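Peptidyl-tRNA hydrolase (Thermoplasma acidophilum, PDB 1RLK) probably hydrolyses peptidyl-tRNAs that drop off the ribosome during protein synthesis, releasing an N-acyl amino acid and the tRNA. Local coordinates at residues C31-R34 against S35-N39; E63-E66 against I67-M70; K17-I20 against A21-A25; P101-E104 against E105-D108. All blocks are in the same frame, centred on the assembly; numbering follows the deposited sequence.

Contact 1 (C31-R34 against S35-N39)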
ATOM      1  N   CYS A  31      -4.940  -3.671   4.345  1.00 18.76           N
ATOM      2  CA  CYS A  31      -5.837  -2.662   3.793  1.00 19.45           C
ATOM      3  C   CYS A  31      -7.201  -3.252   3.477  1.00 19.50           C
ATOM      4  O   CYS A  31      -8.224  -2.625   3.714  1.00 19.91           O
ATOM      5  CB  CYS A  31      -5.226  -2.020   2.550  1.00 19.64           C
ATOM      6  SG  CYS A  31      -3.886  -0.892   2.925  1.00 22.36           S
ATOM      7  N   ALA A  32      -7.209  -4.468   2.945  1.00 19.55           N
ATOM      8  CA  ALA A  32      -8.448  -5.103   2.501  1.00 20.19           C
ATOM      9  C   ALA A  32      -9.354  -5.417   3.689  1.00 20.49           C
ATOM     10  O   ALA A  32     -10.537  -5.148   3.648  1.00 20.61           O
ATOM     11  CB  ALA A  32      -8.145  -6.385   1.694  1.00 19.39           C
ATOM     12  N   ILE A  33      -8.776  -5.984   4.739  1.00 21.93           N
ATOM     13  CA  ILE A  33      -9.517  -6.334   5.944  1.00 23.04           C
ATOM     14  C   ILE A  33     -10.042  -5.091   6.663  1.00 23.09           C
ATOM     15  O   ILE A  33     -11.200  -5.058   7.043  1.00 23.66           O
ATOM     16  CB  ILE A  33      -8.657  -7.235   6.872  1.00 23.26           C
ATOM     17  CG1 ILE A  33      -8.543  -8.626   6.236  1.00 24.75           C
ATOM     18  CG2 ILE A  33      -9.276  -7.320   8.275  1.00 24.34           C
ATOM     19  CD1 ILE A  33      -7.724  -9.630   7.005  1.00 26.48           C
ATOM     20  N   ARG A  34      -9.207  -4.072   6.840  1.00 23.69           N
ATOM     21  CA  ARG A  34      -9.673  -2.812   7.416  1.00 24.23           C
ATOM     22  C   ARG A  34     -10.812  -2.208   6.572  1.00 24.79           C
ATOM     23  O   ARG A  34     -11.827  -1.750   7.106  1.00 23.94           O
ATOM     24  CB  ARG A  34      -8.510  -1.831   7.552  1.00 24.49           C
ATOM     25  CG  ARG A  34      -8.927  -0.443   8.033  1.00 25.51           C
ATOM     26  CD  ARG A  34      -7.804   0.426   8.533  1.00 26.65           C
ATOM     27  NE  ARG A  34      -6.869  -0.296   9.402  1.00 27.92           N
ATOM     28  CZ  ARG A  34      -5.541  -0.333   9.249  1.00 29.15           C
ATOM     29  NH1 ARG A  34      -4.939   0.313   8.239  1.00 28.77           N
ATOM     30  NH2 ARG A  34      -4.808  -1.038  10.109  1.00 28.88           N
ATOM     31  N   SER A  35     -10.660  -2.241   5.248  1.00 25.41           N
ATOM     32  CA  SER A  35     -11.650  -1.637   4.354  1.00 25.86           C
ATOM     33  C   SER A  35     -12.960  -2.410   4.392  1.00 26.87           C
ATOM     34  O   SER A  35     -14.038  -1.836   4.253  1.00 26.68           O
ATOM     35  CB  SER A  35     -11.121  -1.544   2.929  1.00 25.48           C
ATOM     36  OG  SER A  35     -10.066  -0.603   2.845  1.00 25.13           O
ATOM     37  N   MET A  36     -12.867  -3.716   4.605  1.00 28.04           N
ATOM     38  CA  MET A  36     -14.051  -4.556   4.770  1.00 29.25           C
ATOM     39  C   MET A  36     -14.850  -4.143   6.010  1.00 29.74           C
ATOM     40  O   MET A  36     -16.079  -4.208   6.016  1.00 29.71           O
ATOM     41  CB  MET A  36     -13.630  -6.024   4.877  1.00 29.29           C
ATOM     42  CG  MET A  36     -14.757  -7.017   4.709  1.00 31.47           C
ATOM     43  SD  MET A  36     -14.239  -8.770   4.700  1.00 35.24           S
ATOM     44  CE  MET A  36     -12.618  -8.692   5.376  1.00 35.00           C
ATOM     45  N   LYS A  37     -14.138  -3.719   7.044  1.00 30.53           N
ATOM     46  CA  LYS A  37     -14.750  -3.267   8.292  1.00 31.68           C
ATOM     47  C   LYS A  37     -15.384  -1.863   8.180  1.00 31.64           C
ATOM     48  O   LYS A  37     -16.567  -1.690   8.490  1.00 31.80           O
ATOM     49  CB  LYS A  37     -13.715  -3.297   9.431  1.00 31.88           C
ATOM     50  CG  LYS A  37     -13.253  -4.709   9.809  1.00 33.91           C
ATOM     51  CD  LYS A  37     -12.361  -4.721  11.074  1.00 36.41           C
ATOM     52  CE  LYS A  37     -11.677  -6.076  11.314  1.00 37.07           C
ATOM     53  NZ  LYS A  37     -10.275  -5.927  11.853  1.00 38.00           N
ATOM     54  N   ILE A  38     -14.610  -0.881   7.729  1.00 31.47           N
ATOM     55  CA  ILE A  38     -15.016   0.521   7.803  1.00 31.90           C
ATOM     56  C   ILE A  38     -15.506   1.118   6.485  1.00 31.75           C
ATOM     57  O   ILE A  38     -16.083   2.203   6.481  1.00 31.83           O
ATOM     58  CB  ILE A  38     -13.878   1.394   8.386  1.00 31.96           C
ATOM     59  CG1 ILE A  38     -12.758   1.619   7.367  1.00 32.62           C
ATOM     60  CG2 ILE A  38     -13.337   0.769   9.672  1.00 33.06           C
ATOM     61  CD1 ILE A  38     -11.567   2.433   7.922  1.00 32.82           C
ATOM     62  N   ASN A  39     -15.282   0.406   5.381  1.00 31.54           N
ATOM     63  CA  ASN A  39     -15.588   0.896   4.037  1.00 31.33           C
ATOM     64  C   ASN A  39     -16.152  -0.236   3.176  1.00 31.49           C
ATOM     65  O   ASN A  39     -15.681  -0.496   2.064  1.00 31.51           O
ATOM     66  CB  ASN A  39     -14.313   1.482   3.410  1.00 31.20           C
ATOM     67  CG  ASN A  39     -14.600   2.565   2.382  1.00 32.09           C
ATOM     68  OD1 ASN A  39     -15.712   3.080   2.305  1.00 31.51           O
ATOM     69  ND2 ASN A  39     -13.586   2.929   1.595  1.00 31.68           N
TER
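Ser35 and Cys31 meet through a forked hydrogen bond in the last turns of helix 17-38, one of the helices packed on the mixed sheet of this PTH2-family fold. Cys31 O accepts two bonds from the one serine: the backbone N stands 2.9 Å from Cys31 O, as in any alpha-helix, and the hydroxyl OG adds a second at 2.9 Å. The two donors come from opposite faces of the carbonyl plane. OG can fold back this way because it lies anti to its own carbonyl carbon (chi1 -68°), and it also makes a weak bond to Gly100 O. The backbone series continues with Met36 N to Ala32 O and Lys37 N to Ile33 O, and includes Ile38 N to Arg34 O at 3.0 Å.

Side-chain packing centres on Ile33. Its apolar contact is with Met36, whose methyl CE reaches the CG1 branch at 4.2 Å. Lys37 runs alongside Ile33, with CE and NZ both beside the CG2 branch. Beyond Met36, Phe43 of helix 40-48 closes in.

The guanidinium of Arg34 leaves the helix for a salt bridge through NH1 with Glu79. Its aliphatic part stays local and lies beside Ile38, both side chains pointing the same way, with Arg34 CG 3.9 Å from Ile38 CD1.

Contact 2 (E63-E66 against I67-M70)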
ATOM      1  N   GLU A  63       9.487   9.236   0.542  1.00 24.06           N
ATOM      2  CA  GLU A  63       8.354   9.115  -0.385  1.00 23.74           C
ATOM      3  C   GLU A  63       7.221   8.326   0.248  1.00 22.18           C
ATOM      4  O   GLU A  63       6.073   8.714   0.143  1.00 21.89           O
ATOM      5  CB  GLU A  63       8.760   8.451  -1.707  1.00 24.32           C
ATOM      6  CG  GLU A  63       9.921   9.103  -2.449  1.00 27.11           C
ATOM      7  CD  GLU A  63       9.654  10.540  -2.845  1.00 31.40           C
ATOM      8  OE1 GLU A  63       8.473  10.922  -3.004  1.00 31.76           O
ATOM      9  OE2 GLU A  63      10.649  11.293  -2.995  1.00 37.01           O
ATOM     10  N   ILE A  64       7.548   7.214   0.905  1.00 21.50           N
ATOM     11  CA  ILE A  64       6.549   6.475   1.701  1.00 21.02           C
ATOM     12  C   ILE A  64       5.780   7.404   2.649  1.00 20.94           C
ATOM     13  O   ILE A  64       4.557   7.360   2.722  1.00 20.45           O
ATOM     14  CB  ILE A  64       7.231   5.347   2.525  1.00 20.72           C
ATOM     15  CG1 ILE A  64       7.882   4.310   1.613  1.00 20.12           C
ATOM     16  CG2 ILE A  64       6.232   4.661   3.457  1.00 20.92           C
ATOM     17  CD1 ILE A  64       6.887   3.460   0.830  1.00 19.34           C
ATOM     18  N   MET A  65       6.503   8.259   3.366  1.00 21.83           N
ATOM     19  CA  MET A  65       5.878   9.114   4.381  1.00 22.10           C
ATOM     20  C   MET A  65       5.059  10.258   3.755  1.00 21.96           C
ATOM     21  O   MET A  65       4.055  10.720   4.319  1.00 21.40           O
ATOM     22  CB  MET A  65       6.958   9.650   5.332  1.00 22.66           C
ATOM     23  CG  MET A  65       7.710   8.549   6.099  1.00 23.79           C
ATOM     24  SD  MET A  65       6.599   7.335   6.860  1.00 25.49           S
ATOM     25  CE  MET A  65       5.657   8.324   7.876  1.00 23.43           C
ATOM     26  N   GLU A  66       5.449  10.676   2.557  1.00 22.14           N
ATOM     27  CA  GLU A  66       4.692  11.678   1.814  1.00 22.09           C
ATOM     28  C   GLU A  66       3.351  11.115   1.365  1.00 20.95           C
ATOM     29  O   GLU A  66       2.340  11.779   1.446  1.00 20.55           O
ATOM     30  CB  GLU A  66       5.503  12.123   0.590  1.00 23.30           C
ATOM     31  CG  GLU A  66       4.855  13.228  -0.213  1.00 26.97           C
ATOM     32  CD  GLU A  66       4.792  14.533   0.554  1.00 32.92           C
ATOM     33  OE1 GLU A  66       5.607  14.733   1.490  1.00 35.15           O
ATOM     34  OE2 GLU A  66       3.923  15.363   0.211  1.00 36.68           O
ATOM     35  N   ILE A  67       3.358   9.876   0.887  1.00 20.95           N
ATOM     36  CA  ILE A  67       2.144   9.167   0.496  1.00 20.21           C
ATOM     37  C   ILE A  67       1.201   9.046   1.701  1.00 19.94           C
ATOM     38  O   ILE A  67       0.001   9.346   1.628  1.00 18.69           O
ATOM     39  CB  ILE A  67       2.546   7.767  -0.075  1.00 20.86           C
ATOM     40  CG1 ILE A  67       3.175   7.930  -1.459  1.00 21.13           C
ATOM     41  CG2 ILE A  67       1.349   6.829  -0.190  1.00 21.35           C
ATOM     42  CD1 ILE A  67       3.928   6.712  -1.946  1.00 21.89           C
ATOM     43  N   LYS A  68       1.775   8.606   2.823  1.00 19.83           N
ATOM     44  CA  LYS A  68       1.055   8.502   4.079  1.00 19.45           C
ATOM     45  C   LYS A  68       0.372   9.831   4.373  1.00 19.40           C
ATOM     46  O   LYS A  68      -0.828   9.883   4.582  1.00 18.60           O
ATOM     47  CB  LYS A  68       2.049   8.127   5.201  1.00 19.52           C
ATOM     48  CG  LYS A  68       1.477   8.201   6.645  1.00 20.79           C
ATOM     49  CD  LYS A  68       0.557   7.067   6.895  1.00 20.62           C
ATOM     50  CE  LYS A  68       0.142   6.913   8.359  1.00 20.20           C
ATOM     51  NZ  LYS A  68      -1.349   6.836   8.437  1.00 16.87           N
ATOM     52  N   ARG A  69       1.146  10.908   4.373  1.00 20.94           N
ATOM     53  CA  ARG A  69       0.601  12.248   4.644  1.00 22.39           C
ATOM     54  C   ARG A  69      -0.614  12.552   3.773  1.00 22.33           C
ATOM     55  O   ARG A  69      -1.654  13.003   4.269  1.00 22.17           O
ATOM     56  CB  ARG A  69       1.662  13.339   4.446  1.00 22.54           C
ATOM     57  CG  ARG A  69       1.163  14.747   4.816  1.00 25.39           C
ATOM     58  CD  ARG A  69       2.108  15.884   4.448  1.00 29.25           C
ATOM     59  NE  ARG A  69       2.312  16.013   3.001  1.00 32.86           N
ATOM     60  CZ  ARG A  69       1.401  16.459   2.132  1.00 36.13           C
ATOM     61  NH1 ARG A  69       0.188  16.840   2.522  1.00 37.75           N
ATOM     62  NH2 ARG A  69       1.708  16.541   0.843  1.00 38.37           N
ATOM     63  N   MET A  70      -0.490  12.302   2.473  1.00 22.71           N
ATOM     64  CA  MET A  70      -1.578  12.610   1.545  1.00 23.12           C
ATOM     65  C   MET A  70      -2.779  11.715   1.748  1.00 21.94           C
ATOM     66  O   MET A  70      -3.904  12.179   1.726  1.00 21.82           O
ATOM     67  CB  MET A  70      -1.094  12.498   0.102  1.00 24.01           C
ATOM     68  CG  MET A  70       0.042  13.423  -0.219  1.00 26.74           C
ATOM     69  SD  MET A  70       0.111  13.732  -1.964  1.00 32.79           S
ATOM     70  CE  MET A  70       1.730  13.829  -2.199  1.00 30.39           C
TER
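Glu66 and Arg69 form an i to i+3 salt bridge on the outer side of helix 61-74. Its main bond joins Arg69 NH2 to Glu66 OE2 at 2.6 Å, with an N-H...O angle of 161°. The same oxygen takes a second, weak bond from Arg69 NE at 3.3 Å, so one carboxylate oxygen is gripped by two nitrogens of one guanidinium. OE2 is met by NH2 on its syn side but well out of the carboxylate plane, while it lies close to the guanidinium plane. The two flat groups are turned 59° against each other, and the bridge is not the coplanar, two-oxygen kind.

Torsions bring the partners together. Glu66 CG is anti to the backbone N (chi1 -176°) and the chain then bends at chi2, while Arg69 leaves its backbone extended and turns back at chi3. Met70 crosses the glutamate obliquely, its methyl CE 3.8 Å from Glu66 CG and 3.6 Å from OE2.

Beneath this layer the helix supplies regular bonds from Ile67 N to Glu63 O, Lys68 N to Ile64 O, Arg69 N to Met65 O and Met70 N to Glu66 O, which fix the spacing of the side chains. Further out, Ile64 and Ile67 press on Val58 and Ile97 of the sheet, and Glu63 OE1 bonds to Tyr114 OH. Lys68 carries its ammonium to Asp72 and Asn78.

The pairing places opposite charges together at the surface, which would be expected to favour the ionised form of Glu66.

Contact 3 (K17-I20 against A21-A25)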
ATOM      1  N   LYS A  17      12.710 -10.435  -5.475  1.00 27.69           N
ATOM      2  CA  LYS A  17      11.383 -10.575  -6.084  1.00 27.43           C
ATOM      3  C   LYS A  17      10.359 -11.176  -5.127  1.00 25.87           C
ATOM      4  O   LYS A  17       9.230 -10.728  -5.070  1.00 25.59           O
ATOM      5  CB  LYS A  17      11.473 -11.483  -7.323  1.00 28.05           C
ATOM      6  CG  LYS A  17      11.129 -10.813  -8.628  1.00 31.33           C
ATOM      7  CD  LYS A  17      11.441 -11.728  -9.836  1.00 34.99           C
ATOM      8  CE  LYS A  17      12.650 -11.225 -10.647  1.00 36.71           C
ATOM      9  NZ  LYS A  17      13.237 -12.303 -11.511  1.00 37.81           N
ATOM     10  N   GLY A  18      10.754 -12.224  -4.422  1.00 24.37           N
ATOM     11  CA  GLY A  18       9.883 -12.900  -3.477  1.00 24.06           C
ATOM     12  C   GLY A  18       9.547 -12.065  -2.254  1.00 22.87           C
ATOM     13  O   GLY A  18       8.404 -12.024  -1.820  1.00 23.17           O
ATOM     14  N   LYS A  19      10.550 -11.411  -1.686  1.00 22.04           N
ATOM     15  CA  LYS A  19      10.328 -10.532  -0.556  1.00 21.32           C
ATOM     16  C   LYS A  19       9.391  -9.369  -0.932  1.00 20.25           C
ATOM     17  O   LYS A  19       8.498  -9.030  -0.177  1.00 19.55           O
ATOM     18  CB  LYS A  19      11.653 -10.015   0.027  1.00 21.62           C
ATOM     19  CG  LYS A  19      11.413  -9.064   1.205  1.00 23.71           C
ATOM     20  CD  LYS A  19      12.437  -9.149   2.298  1.00 27.75           C
ATOM     21  CE  LYS A  19      11.885  -8.541   3.573  1.00 29.15           C
ATOM     22  NZ  LYS A  19      12.887  -8.563   4.680  1.00 31.79           N
ATOM     23  N   ILE A  20       9.582  -8.782  -2.111  1.00 19.77           N
ATOM     24  CA  ILE A  20       8.717  -7.704  -2.581  1.00 19.11           C
ATOM     25  C   ILE A  20       7.264  -8.180  -2.663  1.00 18.37           C
ATOM     26  O   ILE A  20       6.372  -7.505  -2.176  1.00 17.69           O
ATOM     27  CB  ILE A  20       9.198  -7.160  -3.956  1.00 19.25           C
ATOM     28  CG1 ILE A  20      10.489  -6.355  -3.778  1.00 21.44           C
ATOM     29  CG2 ILE A  20       8.140  -6.263  -4.589  1.00 19.85           C
ATOM     30  CD1 ILE A  20      11.187  -6.015  -5.109  1.00 23.17           C
ATOM     31  N   ALA A  21       7.041  -9.344  -3.267  1.00 17.16           N
ATOM     32  CA  ALA A  21       5.706  -9.911  -3.345  1.00 17.36           C
ATOM     33  C   ALA A  21       5.095 -10.091  -1.960  1.00 16.53           C
ATOM     34  O   ALA A  21       3.956  -9.750  -1.743  1.00 16.50           O
ATOM     35  CB  ALA A  21       5.726 -11.242  -4.090  1.00 17.12           C
ATOM     36  N   ALA A  22       5.864 -10.632  -1.020  1.00 16.41           N
ATOM     37  CA  ALA A  22       5.365 -10.856   0.340  1.00 15.24           C
ATOM     38  C   ALA A  22       5.011  -9.541   1.019  1.00 14.80           C
ATOM     39  O   ALA A  22       4.008  -9.453   1.707  1.00 13.61           O
ATOM     40  CB  ALA A  22       6.397 -11.611   1.174  1.00 16.39           C
ATOM     41  N   GLN A  23       5.831  -8.516   0.823  1.00 15.08           N
ATOM     42  CA  GLN A  23       5.591  -7.219   1.462  1.00 15.07           C
ATOM     43  C   GLN A  23       4.379  -6.545   0.869  1.00 14.96           C
ATOM     44  O   GLN A  23       3.550  -5.996   1.603  1.00 14.49           O
ATOM     45  CB  GLN A  23       6.799  -6.294   1.343  1.00 15.33           C
ATOM     46  CG  GLN A  23       8.079  -6.844   1.958  1.00 17.46           C
ATOM     47  CD  GLN A  23       7.965  -7.107   3.421  1.00 17.98           C
ATOM     48  OE1 GLN A  23       7.620  -6.209   4.195  1.00 18.93           O
ATOM     49  NE2 GLN A  23       8.260  -8.344   3.821  1.00 20.97           N
ATOM     50  N   VAL A  24       4.247  -6.604  -0.460  1.00 15.12           N
ATOM     51  CA  VAL A  24       3.038  -6.088  -1.122  1.00 14.86           C
ATOM     52  C   VAL A  24       1.793  -6.825  -0.629  1.00 14.86           C
ATOM     53  O   VAL A  24       0.755  -6.191  -0.361  1.00 14.85           O
ATOM     54  CB  VAL A  24       3.157  -6.159  -2.676  1.00 14.98           C
ATOM     55  CG1 VAL A  24       1.832  -5.827  -3.337  1.00 16.16           C
ATOM     56  CG2 VAL A  24       4.238  -5.190  -3.153  1.00 15.27           C
ATOM     57  N   ALA A  25       1.888  -8.157  -0.487  1.00 14.78           N
ATOM     58  CA  ALA A  25       0.784  -8.948   0.057  1.00 15.24           C
ATOM     59  C   ALA A  25       0.414  -8.550   1.497  1.00 15.28           C
ATOM     60  O   ALA A  25      -0.770  -8.545   1.851  1.00 15.72           O
ATOM     61  CB  ALA A  25       1.093 -10.462  -0.017  1.00 15.16           C
TER
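The carboxamide of Gln23 is the flat group here: Lys19 CE lies over one of its faces, 3.6 Å from Gln23 NE2, and its OE1 is hydrogen-bonded to Thr95 OG1. The Lys19 chain, crossing at an angle, carries NZ on to a salt bridge with Asp83. A sulfate ion, probably from the crystallisation liquor, lies about 3 Å from the Gln23 side chain.

Gln23 folds back along its own helix. CG sits anti to the carbonyl carbon (chi1 -59°), which lays it over the preceding turn, 3.1 Å from Lys19 O. That carbonyl is also the acceptor for Gln23 N, at 2.9 Å.

One residue further along, Val24 CG2 approaches Ile20 CG2 at 4.3 Å and Ile20 O at 3.3 Å; Val24 continues inward onto Ile7 and Val9 of the sheet, and Ile20 meets Met15 and Leu117. The backbone bonds run from Ala21 N to Lys17 O and on to Val24 N with Ile20 O.

This is the ordinary i to i+4 packing of an alpha-helix laid on a mixed sheet, here in the first turns of helix 17-38, with Val24 on the sheet and polar ends reaching a loop (Asp83) and strand 94-103 (Thr95).

Contact 4 (P101-E104 against E105-D108)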
ATOM      1  N   PRO A 101      -8.774  -0.264  -0.797  1.00 20.69           N
ATOM      2  CA  PRO A 101      -9.199   0.194  -2.128  1.00 21.35           C
ATOM      3  C   PRO A 101      -9.991   1.506  -2.128  1.00 21.97           C
ATOM      4  O   PRO A 101     -10.664   1.836  -1.153  1.00 21.81           O
ATOM      5  CB  PRO A 101     -10.093  -0.943  -2.616  1.00 21.78           C
ATOM      6  CG  PRO A 101     -10.626  -1.573  -1.342  1.00 21.08           C
ATOM      7  CD  PRO A 101      -9.500  -1.474  -0.381  1.00 20.72           C
ATOM      8  N   ASP A 102      -9.873   2.254  -3.221  1.00 22.43           N
ATOM      9  CA  ASP A 102     -10.600   3.515  -3.384  1.00 23.30           C
ATOM     10  C   ASP A 102     -10.810   3.827  -4.870  1.00 23.68           C
ATOM     11  O   ASP A 102     -10.600   2.974  -5.712  1.00 22.93           O
ATOM     12  CB  ASP A 102      -9.857   4.655  -2.674  1.00 22.51           C
ATOM     13  CG  ASP A 102     -10.811   5.622  -1.987  1.00 23.90           C
ATOM     14  OD1 ASP A 102     -11.738   6.124  -2.666  1.00 23.77           O
ATOM     15  OD2 ASP A 102     -10.740   5.917  -0.776  1.00 21.78           O
ATOM     16  N   GLU A 103     -11.237   5.052  -5.183  1.00 25.40           N
ATOM     17  CA  GLU A 103     -11.409   5.485  -6.568  1.00 26.04           C
ATOM     18  C   GLU A 103     -10.043   5.711  -7.149  1.00 25.79           C
ATOM     19  O   GLU A 103      -9.239   6.437  -6.568  1.00 25.84           O
ATOM     20  CB  GLU A 103     -12.204   6.802  -6.656  1.00 26.11           C
ATOM     21  CG  GLU A 103     -13.548   6.766  -5.977  1.00 28.62           C
ATOM     22  CD  GLU A 103     -14.331   8.058  -6.122  1.00 31.97           C
ATOM     23  OE1 GLU A 103     -13.715   9.130  -6.330  1.00 35.09           O
ATOM     24  OE2 GLU A 103     -15.573   7.992  -6.013  1.00 34.28           O
ATOM     25  N   GLU A 104      -9.785   5.112  -8.307  1.00 26.60           N
ATOM     26  CA  GLU A 104      -8.516   5.282  -9.014  1.00 27.31           C
ATOM     27  C   GLU A 104      -8.098   6.746  -9.212  1.00 27.34           C
ATOM     28  O   GLU A 104      -6.929   7.092  -9.079  1.00 27.30           O
ATOM     29  CB  GLU A 104      -8.581   4.571 -10.378  1.00 27.82           C
ATOM     30  CG  GLU A 104      -7.309   4.698 -11.207  1.00 29.52           C
ATOM     31  CD  GLU A 104      -7.190   3.616 -12.281  1.00 31.88           C
ATOM     32  OE1 GLU A 104      -8.216   3.228 -12.865  1.00 35.68           O
ATOM     33  OE2 GLU A 104      -6.073   3.140 -12.532  1.00 32.50           O
ATOM     34  N   GLU A 105      -9.042   7.606  -9.564  1.00 27.50           N
ATOM     35  CA  GLU A 105      -8.735   9.025  -9.779  1.00 27.87           C
ATOM     36  C   GLU A 105      -8.187   9.665  -8.504  1.00 27.33           C
ATOM     37  O   GLU A 105      -7.244  10.472  -8.552  1.00 26.00           O
ATOM     38  CB  GLU A 105      -9.982   9.773 -10.284  1.00 28.41           C
ATOM     39  CG  GLU A 105      -9.947  11.302 -10.162  1.00 31.52           C
ATOM     40  CD  GLU A 105      -9.781  12.031 -11.495  1.00 34.91           C
ATOM     41  OE1 GLU A 105     -10.369  11.610 -12.508  1.00 37.01           O
ATOM     42  OE2 GLU A 105      -9.066  13.049 -11.518  1.00 37.04           O
ATOM     43  N   LYS A 106      -8.799   9.312  -7.372  1.00 26.97           N
ATOM     44  CA  LYS A 106      -8.364   9.797  -6.062  1.00 26.80           C
ATOM     45  C   LYS A 106      -6.962   9.282  -5.752  1.00 25.75           C
ATOM     46  O   LYS A 106      -6.071  10.061  -5.415  1.00 25.18           O
ATOM     47  CB  LYS A 106      -9.352   9.365  -4.968  1.00 27.27           C
ATOM     48  CG  LYS A 106      -9.485  10.330  -3.817  1.00 30.17           C
ATOM     49  CD  LYS A 106     -10.410   9.783  -2.714  1.00 33.25           C
ATOM     50  CE  LYS A 106     -11.894   9.917  -3.073  1.00 35.62           C
ATOM     51  NZ  LYS A 106     -12.775   9.022  -2.235  1.00 36.14           N
ATOM     52  N   LEU A 107      -6.767   7.972  -5.909  1.00 24.87           N
ATOM     53  CA  LEU A 107      -5.496   7.336  -5.619  1.00 24.38           C
ATOM     54  C   LEU A 107      -4.382   7.876  -6.507  1.00 23.90           C
ATOM     55  O   LEU A 107      -3.276   8.060  -6.051  1.00 23.10           O
ATOM     56  CB  LEU A 107      -5.601   5.808  -5.739  1.00 24.59           C
ATOM     57  CG  LEU A 107      -6.513   5.161  -4.689  1.00 25.06           C
ATOM     58  CD1 LEU A 107      -6.798   3.714  -5.000  1.00 25.78           C
ATOM     59  CD2 LEU A 107      -5.876   5.270  -3.303  1.00 25.14           C
ATOM     60  N   ASP A 108      -4.690   8.175  -7.765  1.00 23.86           N
ATOM     61  CA  ASP A 108      -3.681   8.692  -8.693  1.00 23.64           C
ATOM     62  C   ASP A 108      -3.187  10.088  -8.288  1.00 22.50           C
ATOM     63  O   ASP A 108      -2.064  10.456  -8.581  1.00 21.81           O
ATOM     64  CB  ASP A 108      -4.227   8.725 -10.123  1.00 24.36           C
ATOM     65  CG  ASP A 108      -4.387   7.326 -10.729  1.00 26.22           C
ATOM     66  OD1 ASP A 108      -3.661   6.388 -10.334  1.00 28.26           O
ATOM     67  OD2 ASP A 108      -5.235   7.079 -11.605  1.00 29.27           O
TER
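Asp102 and Lys106 are joined by a salt bridge where strand 94-103 passes into helix 104-111 of the alpha/beta fold, with Glu103 at the N-cap position between them. Asp102 OD1 holds two donors. Lys106 NZ reaches it at 3.1 Å on the syn side, about 30° out of the carboxylate plane, and Glu103 N takes its anti lone pair at 2.8 Å, so the backbone just before the helix fixes the carboxylate that the lysine then meets.

The tight part lies beside this bridge. Leu107 is buried, packing CG at 3.9 Å against Asp102 CB, and beyond these segments it leans on Val6 and Ile76. Leu107 N bonds to Glu103 O at 3.0 Å, beginning the regular turns of the helix.

Glu103 and Lys106 meet more loosely, OE1 staying 4.2 Å from NZ, too far for a salt bridge. Glu104 and Asp108 form a close but unbonded acidic pair, their carboxylate planes 42° apart and OE2 4.1 Å from OD2, probably eased by Lys4, which forms a salt bridge with Glu104 OE2. Asp108 CG is anti to its carbonyl carbon (chi1 -71°), which turns the carboxylate back over the previous turn and leaves OD2 3.0 Å from Glu104 O, two acceptors, and 3.2 Å from Glu104 CG.

In the fold
Two helices and one strand-to-helix junction carry the four contacts, arranged about the mixed sheet. Contacts 1 and 3 share helix 17-38, near its end and its start, with centres about 21 Å apart. Contact 2, on helix 61-74, is about 20 Å from either by centres and lies on the opposite side of the chain's centre from contact 3; contact 4 is likewise opposite contact 3. Just one pair touches: contacts 1 and 4 meet where Ser35 OG packs 3.4 Å from Pro101 CD, their centres about 15 Å apart. Of the four, contact 3 has the sulfate beside it, a possible mark of a pocket.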